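Local coordinates for protein ceramide very long chain fatty acid hydroxylase SCS7 (Saccharomyces cerevisiae, PDB 4ZR1) that is postulated to hydroxylate the very long chain fatty acid of dihydroceramides and phytoceramides at C-2, probably at a histidine-bound dimetal centre, in the endoplasmic reticulum membrane, at residues I64-V75 and L160-F171. Sequence-based numbering, arbitrary orientation.
Sequences ILRSDFKKDFYV and LPESNIAFATHF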
loop_
_atom_site.group_PDB
_atom_site.type_symbol
_atom_site.label_atom_id
_atom_site.label_comp_id
_atom_site.label_asym_id
_atom_site.label_seq_id
_atom_site.Cartn_x
_atom_site.Cartn_y
_atom_site.Cartn_z
ATOM N N ILE A 64 -0.257 -11.803 15.717
ATOM C CA ILE A 64 1.072 -11.528 15.166
ATOM C C ILE A 64 2.075 -11.158 16.252
ATOM O O ILE A 64 3.211 -11.641 16.247
ATOM C CB ILE A 64 1.037 -10.368 14.145
ATOM C CG1 ILE A 64 0.164 -10.715 12.949
ATOM C CG2 ILE A 64 2.439 -10.022 13.659
ATOM C CD1 ILE A 64 0.047 -9.572 11.966
ATOM N N LEU A 65 1.649 -10.274 17.156
ATOM C CA LEU A 65 2.451 -9.866 18.309
ATOM C C LEU A 65 2.883 -11.038 19.204
ATOM O O LEU A 65 3.938 -10.985 19.833
ATOM C CB LEU A 65 1.683 -8.846 19.154
ATOM C CG LEU A 65 1.405 -7.498 18.494
ATOM C CD1 LEU A 65 0.611 -6.604 19.421
ATOM C CD2 LEU A 65 2.702 -6.834 18.117
ATOM N N ARG A 66 2.073 -12.089 19.263
ATOM C CA ARG A 66 2.362 -13.211 20.140
ATOM C C ARG A 66 2.579 -14.487 19.338
ATOM O O ARG A 66 2.044 -15.541 19.672
ATOM C CB ARG A 66 1.225 -13.409 21.157
ATOM C CG ARG A 66 0.896 -12.169 21.984
ATOM C CD ARG A 66 -0.305 -12.383 22.925
ATOM N NE ARG A 66 -1.475 -12.946 22.249
ATOM C CZ ARG A 66 -2.698 -12.994 22.776
ATOM N NH1 ARG A 66 -2.925 -12.499 23.987
ATOM N NH2 ARG A 66 -3.701 -13.528 22.089
ATOM N N SER A 67 3.368 -14.393 18.277
ATOM C CA SER A 67 3.550 -15.525 17.379
ATOM C C SER A 67 4.906 -16.186 17.568
ATOM O O SER A 67 5.774 -15.648 18.252
ATOM C CB SER A 67 3.396 -15.074 15.926
ATOM O OG SER A 67 4.491 -14.268 15.522
ATOM N N ASP A 68 5.080 -17.356 16.960
ATOM C CA ASP A 68 6.372 -18.035 16.945
ATOM C C ASP A 68 6.885 -18.074 15.505
ATOM O O ASP A 68 7.589 -18.998 15.095
ATOM C CB ASP A 68 6.269 -19.445 17.544
ATOM C CG ASP A 68 5.317 -20.344 16.774
ATOM O OD1 ASP A 68 4.404 -19.822 16.097
ATOM O OD2 ASP A 68 5.468 -21.581 16.862
ATOM N N PHE A 69 6.513 -17.053 14.742
ATOM C CA PHE A 69 6.964 -16.923 13.364
ATOM C C PHE A 69 8.428 -16.518 13.313
ATOM O O PHE A 69 8.888 -15.695 14.107
ATOM C CB PHE A 69 6.145 -15.868 12.603
ATOM C CG PHE A 69 4.674 -16.162 12.510
ATOM C CD1 PHE A 69 4.206 -17.463 12.477
ATOM C CD2 PHE A 69 3.756 -15.120 12.452
ATOM C CE1 PHE A 69 2.851 -17.724 12.385
ATOM C CE2 PHE A 69 2.398 -15.376 12.364
ATOM C CZ PHE A 69 1.947 -16.682 12.331
ATOM N N LYS A 70 9.162 -17.074 12.365
ATOM C CA LYS A 70 10.403 -16.437 11.978
ATOM C C LYS A 70 10.171 -15.655 10.693
ATOM O O LYS A 70 9.241 -15.940 9.931
ATOM C CB LYS A 70 11.554 -17.445 11.835
ATOM C CG LYS A 70 11.184 -18.916 11.859
ATOM C CD LYS A 70 12.410 -19.690 12.317
ATOM C CE LYS A 70 12.209 -21.203 12.386
ATOM N NZ LYS A 70 13.529 -21.916 12.368
ATOM N N LYS A 71 11.013 -14.647 10.493
ATOM C CA LYS A 71 10.823 -13.628 9.466
ATOM C C LYS A 71 10.484 -14.177 8.083
ATOM O O LYS A 71 9.552 -13.703 7.440
ATOM C CB LYS A 71 12.079 -12.764 9.377
ATOM C CG LYS A 71 12.079 -11.755 8.248
ATOM C CD LYS A 71 13.400 -11.788 7.495
ATOM C CE LYS A 71 13.506 -13.028 6.638
ATOM N NZ LYS A 71 14.805 -13.127 5.916
ATOM N N ASP A 72 11.233 -15.171 7.624
ATOM C CA ASP A 72 11.039 -15.688 6.274
ATOM C C ASP A 72 9.643 -16.266 6.078
ATOM O O ASP A 72 9.094 -16.222 4.978
ATOM C CB ASP A 72 12.093 -16.746 5.947
ATOM C CG ASP A 72 13.403 -16.138 5.494
ATOM O OD1 ASP A 72 13.504 -15.784 4.304
ATOM O OD2 ASP A 72 14.329 -16.009 6.322
ATOM N N PHE A 73 9.070 -16.796 7.151
ATOM C CA PHE A 73 7.742 -17.390 7.087
ATOM C C PHE A 73 6.666 -16.313 7.067
ATOM O O PHE A 73 5.703 -16.387 6.296
ATOM C CB PHE A 73 7.529 -18.328 8.263
ATOM C CG PHE A 73 6.161 -18.941 8.308
ATOM C CD1 PHE A 73 5.743 -19.796 7.299
ATOM C CD2 PHE A 73 5.296 -18.673 9.368
ATOM C CE1 PHE A 73 4.486 -20.374 7.336
ATOM C CE2 PHE A 73 4.035 -19.245 9.414
ATOM C CZ PHE A 73 3.628 -20.100 8.395
ATOM N N TYR A 74 6.835 -15.309 7.919
ATOM C CA TYR A 74 5.923 -14.177 7.933
ATOM C C TYR A 74 5.847 -13.480 6.565
ATOM O O TYR A 74 4.748 -13.193 6.078
ATOM C CB TYR A 74 6.336 -13.166 9.002
ATOM C CG TYR A 74 5.633 -11.853 8.824
ATOM C CD1 TYR A 74 4.313 -11.685 9.241
ATOM C CD2 TYR A 74 6.267 -10.789 8.198
ATOM C CE1 TYR A 74 3.653 -10.479 9.058
ATOM C CE2 TYR A 74 5.616 -9.581 8.007
ATOM C CZ TYR A 74 4.313 -9.429 8.438
ATOM O OH TYR A 74 3.679 -8.225 8.240
ATOM N N VAL A 75 7.004 -13.203 5.951
ATOM C CA VAL A 75 7.026 -12.475 4.678
ATOM C C VAL A 75 6.476 -13.343 3.555
ATOM O O VAL A 75 5.827 -12.845 2.647
ATOM C CB VAL A 75 8.453 -11.970 4.280
ATOM C CG1 VAL A 75 9.030 -11.082 5.360
ATOM C CG2 VAL A 75 9.393 -13.119 3.997
ATOM N N LEU A 160 13.889 -7.704 7.121
ATOM C CA LEU A 160 13.258 -7.559 8.438
ATOM C C LEU A 160 13.953 -8.346 9.553
ATOM O O LEU A 160 14.478 -9.436 9.323
ATOM C CB LEU A 160 11.792 -8.002 8.375
ATOM C CG LEU A 160 10.690 -7.036 7.931
ATOM C CD1 LEU A 160 9.431 -7.822 7.597
ATOM C CD2 LEU A 160 10.398 -6.031 9.025
ATOM N N PRO A 161 13.935 -7.799 10.779
ATOM C CA PRO A 161 14.454 -8.493 11.960
ATOM C C PRO A 161 13.660 -9.741 12.300
ATOM O O PRO A 161 12.622 -10.001 11.695
ATOM C CB PRO A 161 14.297 -7.460 13.082
ATOM C CG PRO A 161 14.108 -6.148 12.398
ATOM C CD PRO A 161 13.431 -6.455 11.107
ATOM N N GLU A 162 14.151 -10.506 13.269
ATOM C CA GLU A 162 13.376 -11.599 13.838
ATOM C C GLU A 162 12.616 -11.075 15.044
ATOM O O GLU A 162 12.898 -11.439 16.183
ATOM C CB GLU A 162 14.275 -12.773 14.214
ATOM C CG GLU A 162 14.896 -13.474 13.006
ATOM C CD GLU A 162 13.875 -14.273 12.207
ATOM O OE1 GLU A 162 12.732 -14.424 12.695
ATOM O OE2 GLU A 162 14.209 -14.750 11.097
ATOM N N SER A 163 11.656 -10.197 14.766
ATOM C CA SER A 163 10.880 -9.519 15.793
ATOM C C SER A 163 9.400 -9.479 15.452
ATOM O O SER A 163 9.021 -9.220 14.310
ATOM C CB SER A 163 11.389 -8.093 15.994
ATOM O OG SER A 163 10.521 -7.369 16.846
ATOM N N ASN A 164 8.562 -9.726 16.452
ATOM C CA ASN A 164 7.129 -9.620 16.258
ATOM C C ASN A 164 6.688 -8.163 16.123
ATOM O O ASN A 164 5.766 -7.859 15.368
ATOM C CB ASN A 164 6.376 -10.305 17.400
ATOM C CG ASN A 164 6.443 -11.816 17.316
ATOM O OD1 ASN A 164 6.729 -12.376 16.260
ATOM N ND2 ASN A 164 6.148 -12.483 18.418
ATOM N N ILE A 165 7.351 -7.259 16.841
ATOM C CA ILE A 165 7.009 -5.841 16.756
ATOM C C ILE A 165 7.322 -5.306 15.356
ATOM O O ILE A 165 6.680 -4.363 14.888
ATOM C CB ILE A 165 7.758 -4.996 17.816
ATOM C CG1 ILE A 165 7.468 -5.516 19.218
ATOM C CG2 ILE A 165 7.355 -3.525 17.733
ATOM C CD1 ILE A 165 8.106 -4.681 20.303
ATOM N N ALA A 166 8.296 -5.919 14.688
ATOM C CA ALA A 166 8.639 -5.526 13.322
ATOM C C ALA A 166 7.591 -6.031 12.336
ATOM O O ALA A 166 7.162 -5.298 11.443
ATOM C CB ALA A 166 10.026 -6.046 12.939
ATOM N N PHE A 167 7.172 -7.281 12.506
ATOM C CA PHE A 167 6.150 -7.876 11.645
ATOM C C PHE A 167 4.820 -7.118 11.775
ATOM O O PHE A 167 4.068 -6.997 10.813
ATOM C CB PHE A 167 5.929 -9.358 11.986
ATOM C CG PHE A 167 7.185 -10.195 11.998
ATOM C CD1 PHE A 167 8.294 -9.839 11.252
ATOM C CD2 PHE A 167 7.244 -11.353 12.761
ATOM C CE1 PHE A 167 9.440 -10.616 11.272
ATOM C CE2 PHE A 167 8.384 -12.136 12.782
ATOM C CZ PHE A 167 9.483 -11.767 12.037
ATOM N N ALA A 168 4.523 -6.623 12.973
ATOM C CA ALA A 168 3.258 -5.931 13.197
ATOM C C ALA A 168 3.293 -4.546 12.550
ATOM O O ALA A 168 2.283 -4.064 12.021
ATOM C CB ALA A 168 2.955 -5.835 14.703
ATOM N N THR A 169 4.468 -3.922 12.587
ATOM C CA THR A 169 4.693 -2.629 11.946
ATOM C C THR A 169 4.571 -2.752 10.434
ATOM O O THR A 169 3.926 -1.935 9.777
ATOM C CB THR A 169 6.085 -2.067 12.283
ATOM O OG1 THR A 169 6.254 -2.022 13.706
ATOM C CG2 THR A 169 6.259 -0.662 11.694
ATOM N N HIS A 170 5.213 -3.781 9.892
ATOM C CA HIS A 170 5.139 -4.087 8.473
ATOM C C HIS A 170 3.687 -4.318 8.054
ATOM O O HIS A 170 3.190 -3.709 7.107
ATOM C CB HIS A 170 5.989 -5.316 8.166
ATOM C CG HIS A 170 5.958 -5.730 6.731
ATOM N ND1 HIS A 170 4.941 -6.491 6.198
ATOM C CD2 HIS A 170 6.822 -5.490 5.716
ATOM C CE1 HIS A 170 5.176 -6.698 4.916
ATOM N NE2 HIS A 170 6.311 -6.101 4.597
ATOM N N PHE A 171 3.020 -5.204 8.781
ATOM C CA PHE A 171 1.609 -5.512 8.574
ATOM C C PHE A 171 0.750 -4.250 8.514
ATOM O O PHE A 171 -0.044 -4.083 7.594
ATOM C CB PHE A 171 1.124 -6.437 9.692
ATOM C CG PHE A 171 -0.315 -6.828 9.590
ATOM C CD1 PHE A 171 -0.710 -7.831 8.725
ATOM C CD2 PHE A 171 -1.273 -6.220 10.391
ATOM C CE1 PHE A 171 -2.042 -8.206 8.641
ATOM C CE2 PHE A 171 -2.608 -6.587 10.313
ATOM C CZ PHE A 171 -2.994 -7.586 9.441
#
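N164 ND2 is shared by two backbone carbonyls where the chain leaves helix 60-65: a nearly straight bond to S67 O (3.2 Å, 169°), lying close to the amide plane, and a weak, more bent one to L65 O. An asparagine suits this spot because its amide nitrogen, with two N-H groups, can bond both carbonyls at once. The roles reverse at the start of helix 71-78, where the carboxylate of E162 receives a backbone N-H: OE1 accepts from K71 N at 2.8 Å on its syn side, and OE2 adds a weak bond. K71 NZ forms salt bridges with D72 and, just before 160-171, D158. Between these polar ends the aromatic side chains pack. Y74 and F167 form an offset stack with nearly parallel planes, and F167 CB rests 3.7 Å above the centre of the tyrosine ring. With its CG anti to the backbone N (chi1 166°), Y74 lays its ring along F167, and its OH shares a hydrogen bond with H170 ND1 (3.0 Å) on the flank of helix 164-179. A leucine in place of Y74 would probably lose the flat stacking partner of F167 and leave H170 ND1 without this mate. H170 NE2 is hydrogen-bonded to D157 OD1, so both ring nitrogens are engaged beside zinc ligands H155 and H174. I64 fits as a knob among N164, F167, A168 and F171, its CD1 making a CH-pi contact over the face of F171. Thus helices 60-65 and 71-78 of the probably cytoplasmic N-terminal region pack on helix 164-179, segments 71-75 and 164-171 running nearly parallel, 17° apart.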